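Local coordinates for protein phospholipase C-beta (PLC-beta) (Sepia officinalis, PDB 3QR0) that is a multidomain phospholipase C-beta, combining PH, EF-hand-like, TIM-barrel and C2 domains, with a calcium ion held by side chains of its X domain, at residues Val673-Leu678 with Phe706-Val711; Thr680-Lys685 with Cys802-Asp807. All coordinates share one frame; numbering follows the deposited sequence.

Contact 1 of 2, residues Val673-Leu678 with Phe706-Val711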
ATOM      1  N   VAL A 673       6.341 -17.197  -5.914  1.00 23.23           N
ATOM      2  CA  VAL A 673       6.520 -16.802  -4.524  1.00 22.79           C
ATOM      3  C   VAL A 673       7.968 -16.382  -4.307  1.00 23.08           C
ATOM      4  O   VAL A 673       8.893 -17.142  -4.607  1.00 23.82           O
ATOM      5  CB  VAL A 673       6.150 -17.938  -3.548  1.00 23.02           C
ATOM      6  CG1 VAL A 673       6.316 -17.472  -2.103  1.00 22.30           C
ATOM      7  CG2 VAL A 673       4.712 -18.399  -3.791  1.00 23.00           C
ATOM      8  N   GLU A 674       8.152 -15.164  -3.818  1.00 22.88           N
ATOM      9  CA  GLU A 674       9.481 -14.603  -3.590  1.00 23.31           C
ATOM     10  C   GLU A 674       9.626 -14.147  -2.144  1.00 23.13           C
ATOM     11  O   GLU A 674       8.627 -13.958  -1.435  1.00 22.88           O
ATOM     12  CB  GLU A 674       9.740 -13.438  -4.560  1.00 23.12           C
ATOM     13  CG  GLU A 674       9.902 -13.908  -6.004  1.00 24.08           C
ATOM     14  CD  GLU A 674      10.490 -12.870  -6.950  1.00 24.16           C
ATOM     15  OE1 GLU A 674      10.629 -11.684  -6.574  1.00 22.98           O
ATOM     16  OE2 GLU A 674      10.831 -13.265  -8.089  1.00 26.18           O
ATOM     17  N   MET A 675      10.874 -13.995  -1.708  1.00 23.63           N
ATOM     18  CA  MET A 675      11.173 -13.446  -0.391  1.00 24.06           C
ATOM     19  C   MET A 675      12.226 -12.350  -0.517  1.00 24.07           C
ATOM     20  O   MET A 675      13.190 -12.494  -1.279  1.00 24.44           O
ATOM     21  CB  MET A 675      11.648 -14.548   0.564  1.00 24.82           C
ATOM     22  CG  MET A 675      11.944 -14.072   1.982  1.00 26.09           C
ATOM     23  SD  MET A 675      12.132 -15.395   3.203  1.00 31.77           S
ATOM     24  CE  MET A 675      10.575 -16.271   3.018  1.00 27.85           C
ATOM     25  N   TYR A 676      12.023 -11.256   0.219  1.00 23.31           N
ATOM     26  CA  TYR A 676      12.975 -10.143   0.275  1.00 23.18           C
ATOM     27  C   TYR A 676      13.251  -9.814   1.730  1.00 23.11           C
ATOM     28  O   TYR A 676      12.322  -9.672   2.531  1.00 22.82           O
ATOM     29  CB  TYR A 676      12.432  -8.892  -0.438  1.00 22.76           C
ATOM     30  CG  TYR A 676      11.605  -9.200  -1.654  1.00 22.51           C
ATOM     31  CD1 TYR A 676      12.201  -9.610  -2.840  1.00 23.93           C
ATOM     32  CD2 TYR A 676      10.221  -9.107  -1.615  1.00 22.53           C
ATOM     33  CE1 TYR A 676      11.436  -9.919  -3.964  1.00 23.11           C
ATOM     34  CE2 TYR A 676       9.451  -9.413  -2.730  1.00 23.14           C
ATOM     35  CZ  TYR A 676      10.064  -9.814  -3.902  1.00 22.40           C
ATOM     36  OH  TYR A 676       9.298 -10.117  -5.011  1.00 22.49           O
ATOM     37  N   GLY A 677      14.526  -9.698   2.067  1.00 23.31           N
ATOM     38  CA  GLY A 677      14.947  -9.366   3.424  1.00 23.29           C
ATOM     39  C   GLY A 677      16.440  -9.158   3.410  1.00 23.55           C
ATOM     40  O   GLY A 677      16.954  -8.482   2.528  1.00 23.78           O
ATOM     41  N   LEU A 678      17.149  -9.756   4.363  1.00 23.99           N
ATOM     42  CA  LEU A 678      18.604  -9.790   4.292  1.00 24.36           C
ATOM     43  C   LEU A 678      19.020 -10.470   2.988  1.00 24.51           C
ATOM     44  O   LEU A 678      18.273 -11.296   2.456  1.00 24.29           O
ATOM     45  CB  LEU A 678      19.207 -10.541   5.481  1.00 24.76           C
ATOM     46  CG  LEU A 678      19.132  -9.882   6.865  1.00 24.74           C
ATOM     47  CD1 LEU A 678      19.980 -10.676   7.847  1.00 24.74           C
ATOM     48  CD2 LEU A 678      19.589  -8.433   6.824  1.00 25.13           C
ATOM     49  N   PHE A 706       6.577 -24.794  -1.723  1.00 29.85           N
ATOM     50  CA  PHE A 706       7.798 -24.015  -1.860  1.00 29.54           C
ATOM     51  C   PHE A 706       8.380 -23.803  -0.460  1.00 29.43           C
ATOM     52  O   PHE A 706       7.717 -23.243   0.406  1.00 28.46           O
ATOM     53  CB  PHE A 706       7.515 -22.643  -2.485  1.00 28.77           C
ATOM     54  CG  PHE A 706       6.875 -22.688  -3.854  1.00 28.47           C
ATOM     55  CD1 PHE A 706       5.874 -21.776  -4.188  1.00 27.98           C
ATOM     56  CD2 PHE A 706       7.287 -23.598  -4.817  1.00 29.56           C
ATOM     57  CE1 PHE A 706       5.291 -21.787  -5.456  1.00 27.81           C
ATOM     58  CE2 PHE A 706       6.706 -23.614  -6.082  1.00 29.79           C
ATOM     59  CZ  PHE A 706       5.707 -22.710  -6.398  1.00 29.18           C
ATOM     60  N   VAL A 707       9.621 -24.234  -0.248  1.00 29.99           N
ATOM     61  CA  VAL A 707      10.238 -24.202   1.077  1.00 30.08           C
ATOM     62  C   VAL A 707      11.326 -23.141   1.174  1.00 30.01           C
ATOM     63  O   VAL A 707      12.269 -23.144   0.389  1.00 30.29           O
ATOM     64  CB  VAL A 707      10.864 -25.572   1.420  1.00 31.00           C
ATOM     65  CG1 VAL A 707      11.515 -25.539   2.801  1.00 30.84           C
ATOM     66  CG2 VAL A 707       9.809 -26.680   1.346  1.00 31.22           C
ATOM     67  N   PHE A 708      11.190 -22.237   2.140  1.00 29.75           N
ATOM     68  CA  PHE A 708      12.261 -21.314   2.505  1.00 29.99           C
ATOM     69  C   PHE A 708      12.855 -21.834   3.810  1.00 30.68           C
ATOM     70  O   PHE A 708      12.432 -21.443   4.896  1.00 30.33           O
ATOM     71  CB  PHE A 708      11.725 -19.889   2.680  1.00 29.16           C
ATOM     72  CG  PHE A 708      11.055 -19.338   1.456  1.00 29.03           C
ATOM     73  CD1 PHE A 708       9.714 -19.594   1.211  1.00 29.66           C
ATOM     74  CD2 PHE A 708      11.759 -18.559   0.551  1.00 29.46           C
ATOM     75  CE1 PHE A 708       9.087 -19.084   0.080  1.00 29.48           C
ATOM     76  CE2 PHE A 708      11.140 -18.043  -0.583  1.00 28.92           C
ATOM     77  CZ  PHE A 708       9.804 -18.309  -0.820  1.00 29.32           C
ATOM     78  N   LYS A 709      13.834 -22.725   3.681  1.00 31.87           N
ATOM     79  CA  LYS A 709      14.286 -23.568   4.788  1.00 32.90           C
ATOM     80  C   LYS A 709      14.747 -22.774   6.007  1.00 32.29           C
ATOM     81  O   LYS A 709      14.279 -23.016   7.119  1.00 32.57           O
ATOM     82  CB  LYS A 709      15.408 -24.501   4.303  1.00 33.98           C
ATOM     83  CG  LYS A 709      15.882 -25.531   5.316  1.00 36.39           C
ATOM     84  CD  LYS A 709      14.756 -26.444   5.783  1.00 38.64           C
ATOM     85  CE  LYS A 709      15.301 -27.671   6.492  1.00 40.67           C
ATOM     86  NZ  LYS A 709      14.206 -28.497   7.068  1.00 42.52           N
ATOM     87  N   LYS A 710      15.660 -21.832   5.796  1.00 31.76           N
ATOM     88  CA  LYS A 710      16.231 -21.061   6.893  1.00 31.39           C
ATOM     89  C   LYS A 710      16.155 -19.572   6.605  1.00 30.22           C
ATOM     90  O   LYS A 710      16.909 -19.054   5.782  1.00 29.88           O
ATOM     91  CB  LYS A 710      17.688 -21.457   7.132  1.00 32.32           C
ATOM     92  CG  LYS A 710      18.331 -20.739   8.319  1.00 33.50           C
ATOM     93  CD  LYS A 710      19.755 -21.218   8.570  1.00 36.07           C
ATOM     94  CE  LYS A 710      20.320 -20.615   9.853  1.00 37.33           C
ATOM     95  NZ  LYS A 710      21.762 -20.965  10.053  1.00 39.64           N
ATOM     96  N   VAL A 711      15.240 -18.892   7.286  1.00 28.94           N
ATOM     97  CA  VAL A 711      15.169 -17.439   7.233  1.00 27.80           C
ATOM     98  C   VAL A 711      15.918 -16.890   8.444  1.00 27.80           C
ATOM     99  O   VAL A 711      15.419 -16.950   9.571  1.00 27.32           O
ATOM    100  CB  VAL A 711      13.712 -16.946   7.244  1.00 27.47           C
ATOM    101  CG1 VAL A 711      13.665 -15.426   7.084  1.00 25.89           C
ATOM    102  CG2 VAL A 711      12.911 -17.642   6.144  1.00 26.84           C
TER

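Contact 2 of 2, residues Thr680-Lys685 with Cys802-Asp807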
ATOM      1  N   THR A 680      21.010 -12.873   2.458  1.00 26.09           N
ATOM      2  CA  THR A 680      20.982 -14.330   2.650  1.00 26.72           C
ATOM      3  C   THR A 680      19.561 -14.924   2.655  1.00 26.40           C
ATOM      4  O   THR A 680      19.392 -16.123   2.439  1.00 26.98           O
ATOM      5  CB  THR A 680      21.714 -14.741   3.954  1.00 27.08           C
ATOM      6  OG1 THR A 680      22.027 -16.140   3.918  1.00 28.41           O
ATOM      7  CG2 THR A 680      20.869 -14.432   5.187  1.00 25.87           C
ATOM      8  N   ASP A 681      18.553 -14.089   2.904  1.00 25.84           N
ATOM      9  CA  ASP A 681      17.151 -14.522   2.931  1.00 25.62           C
ATOM     10  C   ASP A 681      16.370 -14.112   1.683  1.00 25.39           C
ATOM     11  O   ASP A 681      15.174 -14.398   1.577  1.00 25.60           O
ATOM     12  CB  ASP A 681      16.442 -13.930   4.155  1.00 25.27           C
ATOM     13  CG  ASP A 681      16.999 -14.443   5.472  1.00 25.95           C
ATOM     14  OD1 ASP A 681      17.528 -15.568   5.501  1.00 26.88           O
ATOM     15  OD2 ASP A 681      16.897 -13.718   6.487  1.00 25.86           O
ATOM     16  N   THR A 682      17.024 -13.434   0.747  1.00 24.99           N
ATOM     17  CA  THR A 682      16.335 -12.924  -0.428  1.00 24.40           C
ATOM     18  C   THR A 682      16.332 -13.980  -1.534  1.00 24.68           C
ATOM     19  O   THR A 682      17.382 -14.459  -1.941  1.00 25.38           O
ATOM     20  CB  THR A 682      16.965 -11.605  -0.896  1.00 24.30           C
ATOM     21  OG1 THR A 682      16.768 -10.619   0.125  1.00 23.71           O
ATOM     22  CG2 THR A 682      16.337 -11.128  -2.197  1.00 23.93           C
ATOM     23  N   VAL A 683      15.137 -14.342  -1.992  1.00 24.36           N
ATOM     24  CA  VAL A 683      14.945 -15.384  -2.996  1.00 24.77           C
ATOM     25  C   VAL A 683      14.051 -14.856  -4.111  1.00 24.69           C
ATOM     26  O   VAL A 683      12.863 -14.573  -3.891  1.00 24.19           O
ATOM     27  CB  VAL A 683      14.286 -16.638  -2.377  1.00 25.14           C
ATOM     28  CG1 VAL A 683      14.047 -17.704  -3.448  1.00 25.80           C
ATOM     29  CG2 VAL A 683      15.143 -17.195  -1.239  1.00 24.49           C
ATOM     30  N   ARG A 684      14.634 -14.710  -5.299  1.00 25.10           N
ATOM     31  CA  ARG A 684      13.903 -14.281  -6.483  1.00 25.09           C
ATOM     32  C   ARG A 684      14.056 -15.277  -7.627  1.00 25.78           C
ATOM     33  O   ARG A 684      15.100 -15.908  -7.772  1.00 25.55           O
ATOM     34  CB  ARG A 684      14.400 -12.913  -6.929  1.00 24.65           C
ATOM     35  CG  ARG A 684      14.123 -11.817  -5.914  1.00 24.44           C
ATOM     36  CD  ARG A 684      14.194 -10.447  -6.551  1.00 23.90           C
ATOM     37  NE  ARG A 684      13.114 -10.238  -7.508  1.00 24.26           N
ATOM     38  CZ  ARG A 684      13.045  -9.227  -8.371  1.00 25.25           C
ATOM     39  NH1 ARG A 684      13.997  -8.294  -8.413  1.00 25.63           N
ATOM     40  NH2 ARG A 684      12.016  -9.146  -9.200  1.00 25.64           N
ATOM     41  N   LYS A 685      13.001 -15.392  -8.435  1.00 26.30           N
ATOM     42  CA  LYS A 685      12.986 -16.225  -9.643  1.00 27.45           C
ATOM     43  C   LYS A 685      13.357 -17.685  -9.368  1.00 28.23           C
ATOM     44  O   LYS A 685      14.081 -18.299 -10.150  1.00 29.23           O
ATOM     45  CB  LYS A 685      13.924 -15.649 -10.717  1.00 28.06           C
ATOM     46  CG  LYS A 685      13.677 -14.197 -11.077  1.00 28.30           C
ATOM     47  CD  LYS A 685      12.318 -13.979 -11.738  1.00 29.60           C
ATOM     48  CE  LYS A 685      12.180 -12.534 -12.224  1.00 30.13           C
ATOM     49  NZ  LYS A 685      10.769 -12.154 -12.530  1.00 30.61           N
ATOM     50  N   CYS A 802      23.535  -9.387  -5.416  1.00 28.96           N
ATOM     51  CA  CYS A 802      22.966  -9.910  -6.662  1.00 29.32           C
ATOM     52  C   CYS A 802      21.623 -10.621  -6.448  1.00 28.74           C
ATOM     53  O   CYS A 802      20.799 -10.655  -7.357  1.00 28.58           O
ATOM     54  CB  CYS A 802      23.952 -10.850  -7.360  1.00 30.24           C
ATOM     55  SG  CYS A 802      25.415 -10.008  -8.039  1.00 32.75           S
ATOM     56  N   ALA A 803      21.398 -11.168  -5.250  1.00 28.17           N
ATOM     57  CA  ALA A 803      20.118 -11.826  -4.925  1.00 27.82           C
ATOM     58  C   ALA A 803      18.880 -10.940  -5.138  1.00 26.92           C
ATOM     59  O   ALA A 803      17.789 -11.456  -5.358  1.00 26.85           O
ATOM     60  CB  ALA A 803      20.136 -12.344  -3.488  1.00 27.54           C
ATOM     61  N   PHE A 804      19.046  -9.621  -5.052  1.00 26.86           N
ATOM     62  CA  PHE A 804      17.934  -8.673  -5.239  1.00 26.38           C
ATOM     63  C   PHE A 804      17.567  -8.386  -6.694  1.00 26.88           C
ATOM     64  O   PHE A 804      16.475  -7.870  -6.970  1.00 25.98           O
ATOM     65  CB  PHE A 804      18.264  -7.354  -4.545  1.00 25.95           C
ATOM     66  CG  PHE A 804      18.378  -7.482  -3.062  1.00 25.84           C
ATOM     67  CD1 PHE A 804      17.238  -7.467  -2.265  1.00 25.39           C
ATOM     68  CD2 PHE A 804      19.614  -7.639  -2.461  1.00 25.20           C
ATOM     69  CE1 PHE A 804      17.337  -7.599  -0.887  1.00 25.33           C
ATOM     70  CE2 PHE A 804      19.719  -7.764  -1.085  1.00 26.05           C
ATOM     71  CZ  PHE A 804      18.586  -7.745  -0.297  1.00 25.21           C
ATOM     72  N   GLU A 805      18.468  -8.715  -7.619  1.00 27.84           N
ATOM     73  CA  GLU A 805      18.282  -8.354  -9.024  1.00 28.73           C
ATOM     74  C   GLU A 805      17.172  -9.171  -9.667  1.00 28.99           C
ATOM     75  O   GLU A 805      16.816 -10.252  -9.182  1.00 29.04           O
ATOM     76  CB  GLU A 805      19.587  -8.526  -9.809  1.00 29.73           C
ATOM     77  CG  GLU A 805      20.715  -7.600  -9.364  1.00 31.26           C
ATOM     78  CD  GLU A 805      20.408  -6.126  -9.595  1.00 33.35           C
ATOM     79  OE1 GLU A 805      19.749  -5.801 -10.605  1.00 35.23           O
ATOM     80  OE2 GLU A 805      20.824  -5.288  -8.763  1.00 33.95           O
ATOM     81  N   ASP A 806      16.627  -8.641 -10.760  1.00 29.59           N
ATOM     82  CA  ASP A 806      15.579  -9.324 -11.527  1.00 30.38           C
ATOM     83  C   ASP A 806      16.042 -10.672 -12.100  1.00 31.34           C
ATOM     84  O   ASP A 806      15.218 -11.551 -12.344  1.00 31.96           O
ATOM     85  CB  ASP A 806      15.068  -8.422 -12.663  1.00 30.54           C
ATOM     86  CG  ASP A 806      14.234  -7.244 -12.165  1.00 30.69           C
ATOM     87  OD1 ASP A 806      14.021  -7.091 -10.936  1.00 30.66           O
ATOM     88  OD2 ASP A 806      13.774  -6.459 -13.021  1.00 31.69           O
ATOM     89  N   ASP A 807      17.349 -10.821 -12.319  1.00 32.13           N
ATOM     90  CA  ASP A 807      17.951 -12.093 -12.726  1.00 33.02           C
ATOM     91  C   ASP A 807      19.217 -12.321 -11.886  1.00 33.29           C
ATOM     92  O   ASP A 807      20.321 -11.969 -12.311  1.00 32.99           O
ATOM     93  CB  ASP A 807      18.270 -12.068 -14.225  1.00 33.74           C
ATOM     94  CG  ASP A 807      18.767 -13.412 -14.750  1.00 35.25           C
ATOM     95  OD1 ASP A 807      19.145 -14.293 -13.948  1.00 35.35           O
ATOM     96  OD2 ASP A 807      18.800 -13.577 -15.991  1.00 38.34           O
TER
HETATM   97  O   HOH W   1      17.494 -14.206  -5.104  1.00 22.08           O

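Contact 1 of 2, residues Val673-Leu678 with Phe706-Val711
Glu674, whose carbonyl carbon comes near Phe708 CZ, has its carboxylate on the other side of its strand, where two groups grip OE1. Tyr676 OH donates to Glu674 OE1 at 2.6 Å, reaching it on the anti side and somewhat out of the carboxylate plane, and Arg684 adds a salt bridge to the same oxygen. OE2 receives the backbone N of Lys685, so both oxygens of this buried acid are satisfied.

On the opposite side of the strand Val673 and Met675 meet 706-711. Met675 CG is anti to the backbone N, and a bend at chi3 (-56°) folds CE back over one face of Phe708. CE sits 3.7 Å from the centroid of that ring and 22° off its normal, offset toward the rim: a CH-pi contact. Met675 SD, 4.8 Å from the same centroid, is oblique, completing a Met-aromatic contact, and it also touches Val711 CG2 at 3.8 Å. Val673 divides its methyls between two rings, both met at the edge: CG1 lies 3.8 Å from Phe708 CZ, and CG2 lies 3.6 Å from Phe706 CD1. Phe687 meets Phe708 edge-to-face, while Ile652, Ile654 and Ile656 of strand 650-660 pack against Val673, Met675 and Phe706.

No hydrogen bond joins the segments. Their strand axes approach to 9.2 Å with directions 18° apart, and each strand pairs within its own sheet, 673-676 with 718-725 and 706-711 with 650-660. Apolar side chains packed between two facing antiparallel sheets form the core of a beta-sandwich, here that of the C2 domain.

Contact 2 of 2, residues Thr680-Lys685 with Cys802-Asp807
Arg684 can be followed outward across the loop 802-807. Its CB is 4.0 Å from Ala803 O, and CG comes nearer to that same oxygen, at 3.7 Å. CD then passes Phe804 O at 3.5 Å. A bend at chi3 (67°) turns the guanidinium, directing NE toward Glu674 and NH1 to the loop. NH1 carries two bonds. The straighter goes to Phe804 O, 2.9 Å from NH1 with an N-H...O angle of 158°, and the acceptor lies in the guanidinium plane. The other is the salt bridge to Asp806 OD1, 2.8 Å from NH1; it uses the anti lone pair of OD1, and that oxygen lies tilted out of the guanidinium plane. Because the carboxylate and guanidinium planes stand 86° apart, this is no flat two-oxygen pair, and the additional bond from NH2 to OD1 is weak. NH2 also meets a glycerol. The aliphatic chain of Lys685 runs past Asp806 O.

At the backbone end a water accepts from Arg684 N at 2.9 Å and donates to Ala803 O at 2.8 Å and to Thr682 O, bridging the backbones of the two segments. Thr682 crosses Phe804 at about a right angle; its CG2 lies over one ring face, 4.2 Å from the centroid, in a CH-pi contact. OG1 passes close to the ring too, but its polar partners are Leu678 O and Gly677 N.

The loop links helix 793-800 to helix 808-815, which Asp807 caps at its N terminus. Phe804 wedges against helix 586-589, Arg684 touches Pro808, and on the sandwich side Val683 pairs with Met675 of strand 669-676.

Contacts 1 and 2 meet along 673-685, where strand 669-676 is followed by the short strand 683-684; their centres are 10 Å apart. Met675 O and Val683 N, 2.8 Å apart, make a probable backbone hydrogen bond, and Glu674 OE1 lies 3.0 Å from Arg684 NE. Glu674 thus acts as a second-shell residue for contact 2, its salt bridge consistent with positioning the arginine that binds Asp806. A further touch, Gly677 O to Phe804 CZ at 3.3 Å, brings the loop 802-807 to the end of 673-678. Contact 1 is part of the packing between the two sheets, and contact 2 ties the neighbouring 680-685 to the loop between helices 793-800 and 808-815. Neither supplies the calcium ligands, Asn339, Glu368, Asp370 and Glu417.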